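Local coordinates for protein glutathione s-transferase I (Zea mays, PDB 1AXD) that catalyses the transfer of glutathione to electrophilic compounds and so detoxifies herbicides in maize, at residues 153-158 with 162-167. Residues are numbered along the deposited sequence; the frame is centred on the assembly and turned at random.
Sequences KYLAGD and LADLNH
Asp164 faces the turn at Tyr154-Ala156 and holds it through both carboxylate oxygens. Leu155 N donates to OD1 of Asp164 at 3.3 Å, long but nearly straight (172°), and OD1 receives it on its syn lone pair. OD1 also accepts from Trp192 NE1. The Tyr154 ring presents its edge to the same oxygen, the C-H carbon CD1 lying 3.5 Å from Asp164 OD1, with ring and carboxylate planes 77° apart. OD2 is bridged to Ala156 N by a water, 2.8 Å from that nitrogen. With CG set beside the backbone N (chi1 -58°), the carboxylate turns back over the helix start, where OD2 accepts Ser161 N, the aspartate half of the Ser-x-x-Asp N-capping box of the glutathione S-transferase fold; Ser161 OG lies in a weak bond with Ala163 N. These donors probably favour the ionised carboxylate in this buried place. Within the turn, Tyr154 N bonds to Gly157 O, and Asp158 OD1 accepts from Lys153 N at 3.0 Å.

Among the nonpolar contacts, Leu155 packs CB to CB on Ala163 at 4.3 Å, while its CD2 meets His167 CE1 at 3.4 Å. The imidazole is steadied by a weak bond from ND1 to Ala163 O and by Tyr145 at NE2.

The contact thus joins the loop after helix 128-151 to the short helix 162-165 and to His167 just beyond it, with Trp97 of helix 88-122 touching Leu155 and Ala163, and Trp192 of helix 187-198 packing on Tyr154 and Leu155.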
loop_
_atom_site.group_PDB
_atom_site.type_symbol
_atom_site.label_atom_id
_atom_site.label_comp_id
_atom_site.label_asym_id
_atom_site.label_seq_id
_atom_site.Cartn_x
_atom_site.Cartn_y
_atom_site.Cartn_z
ATOM N N LYS A 153 -11.123 -4.409 20.000
ATOM C CA LYS A 153 -11.241 -5.844 19.846
ATOM C C LYS A 153 -10.399 -6.249 18.680
ATOM O O LYS A 153 -9.735 -7.268 18.737
ATOM C CB LYS A 153 -12.696 -6.238 19.607
ATOM C CG LYS A 153 -12.957 -7.707 19.869
ATOM C CD LYS A 153 -14.395 -8.077 19.589
ATOM C CE LYS A 153 -14.649 -9.543 19.918
ATOM N NZ LYS A 153 -16.049 -9.944 19.603
ATOM N N TYR A 154 -10.434 -5.443 17.627
ATOM C CA TYR A 154 -9.674 -5.683 16.417
ATOM C C TYR A 154 -8.860 -4.442 16.034
ATOM O O TYR A 154 -8.858 -3.472 16.782
ATOM C CB TYR A 154 -10.625 -6.064 15.294
ATOM C CG TYR A 154 -11.290 -7.404 15.485
ATOM C CD1 TYR A 154 -10.645 -8.580 15.091
ATOM C CD2 TYR A 154 -12.581 -7.497 16.013
ATOM C CE1 TYR A 154 -11.261 -9.812 15.204
ATOM C CE2 TYR A 154 -13.217 -8.736 16.135
ATOM C CZ TYR A 154 -12.548 -9.891 15.725
ATOM O OH TYR A 154 -13.153 -11.126 15.823
ATOM N N LEU A 155 -8.199 -4.475 14.879
ATOM C CA LEU A 155 -7.371 -3.359 14.422
ATOM C C LEU A 155 -8.129 -2.081 14.062
ATOM O O LEU A 155 -7.765 -1.025 14.543
ATOM C CB LEU A 155 -6.505 -3.808 13.242
ATOM C CG LEU A 155 -5.035 -4.178 13.446
ATOM C CD1 LEU A 155 -4.634 -4.266 14.930
ATOM C CD2 LEU A 155 -4.769 -5.478 12.715
ATOM N N ALA A 156 -9.156 -2.170 13.227
ATOM C CA ALA A 156 -9.905 -0.984 12.825
ATOM C C ALA A 156 -10.808 -0.478 13.887
ATOM O O ALA A 156 -11.229 0.663 13.815
ATOM C CB ALA A 156 -10.691 -1.273 11.551
ATOM N N GLY A 157 -11.128 -1.324 14.856
ATOM C CA GLY A 157 -12.030 -0.948 15.928
ATOM C C GLY A 157 -12.613 -2.219 16.511
ATOM O O GLY A 157 -11.999 -3.268 16.401
ATOM N N ASP A 158 -13.818 -2.157 17.071
ATOM C CA ASP A 158 -14.435 -3.345 17.678
ATOM C C ASP A 158 -15.070 -4.313 16.715
ATOM O O ASP A 158 -15.832 -5.156 17.146
ATOM C CB ASP A 158 -15.468 -2.939 18.740
ATOM C CG ASP A 158 -14.833 -2.440 20.033
ATOM O OD1 ASP A 158 -13.640 -2.717 20.277
ATOM O OD2 ASP A 158 -15.543 -1.779 20.820
ATOM N N LEU A 162 -11.091 -5.824 6.762
ATOM C CA LEU A 162 -10.033 -6.244 5.844
ATOM C C LEU A 162 -8.687 -6.020 6.444
ATOM O O LEU A 162 -7.747 -6.702 6.072
ATOM C CB LEU A 162 -10.138 -5.486 4.524
ATOM C CG LEU A 162 -10.494 -6.334 3.317
ATOM C CD1 LEU A 162 -10.298 -5.495 2.064
ATOM C CD2 LEU A 162 -9.574 -7.546 3.270
ATOM N N ALA A 163 -8.587 -5.087 7.384
ATOM C CA ALA A 163 -7.317 -4.810 8.042
ATOM C C ALA A 163 -6.826 -6.038 8.743
ATOM O O ALA A 163 -5.645 -6.324 8.675
ATOM C CB ALA A 163 -7.464 -3.627 9.023
ATOM N N ASP A 164 -7.733 -6.790 9.369
ATOM C CA ASP A 164 -7.373 -8.004 10.096
ATOM C C ASP A 164 -7.022 -9.158 9.225
ATOM O O ASP A 164 -5.953 -9.710 9.399
ATOM C CB ASP A 164 -8.488 -8.388 11.053
ATOM C CG ASP A 164 -8.799 -7.289 12.026
ATOM O OD1 ASP A 164 -8.130 -7.212 13.077
ATOM O OD2 ASP A 164 -9.689 -6.469 11.726
ATOM N N LEU A 165 -7.895 -9.510 8.277
ATOM C CA LEU A 165 -7.666 -10.630 7.353
ATOM C C LEU A 165 -6.409 -10.458 6.546
ATOM O O LEU A 165 -5.755 -11.443 6.239
ATOM C CB LEU A 165 -8.837 -10.795 6.370
ATOM C CG LEU A 165 -10.276 -11.154 6.755
ATOM C CD1 LEU A 165 -10.282 -12.026 8.017
ATOM C CD2 LEU A 165 -11.092 -9.901 6.982
ATOM N N ASN A 166 -6.064 -9.219 6.210
ATOM C CA ASN A 166 -4.873 -8.939 5.414
ATOM C C ASN A 166 -3.565 -9.353 6.069
ATOM O O ASN A 166 -2.538 -9.336 5.410
ATOM C CB ASN A 166 -4.832 -7.453 5.043
ATOM C CG ASN A 166 -5.687 -7.116 3.824
ATOM O OD1 ASN A 166 -6.474 -7.928 3.364
ATOM N ND2 ASN A 166 -5.515 -5.904 3.294
ATOM N N HIS A 167 -3.601 -9.693 7.360
ATOM C CA HIS A 167 -2.411 -10.115 8.112
ATOM C C HIS A 167 -2.279 -11.619 8.215
ATOM O O HIS A 167 -1.251 -12.077 8.663
ATOM C CB HIS A 167 -2.486 -9.623 9.559
ATOM C CG HIS A 167 -2.284 -8.152 9.741
ATOM N ND1 HIS A 167 -3.319 -7.243 9.693
ATOM C CD2 HIS A 167 -1.177 -7.442 10.065
ATOM C CE1 HIS A 167 -2.860 -6.037 9.979
ATOM N NE2 HIS A 167 -1.563 -6.131 10.210
HETATM O O HOH W 1 -10.754 -4.270 12.425
#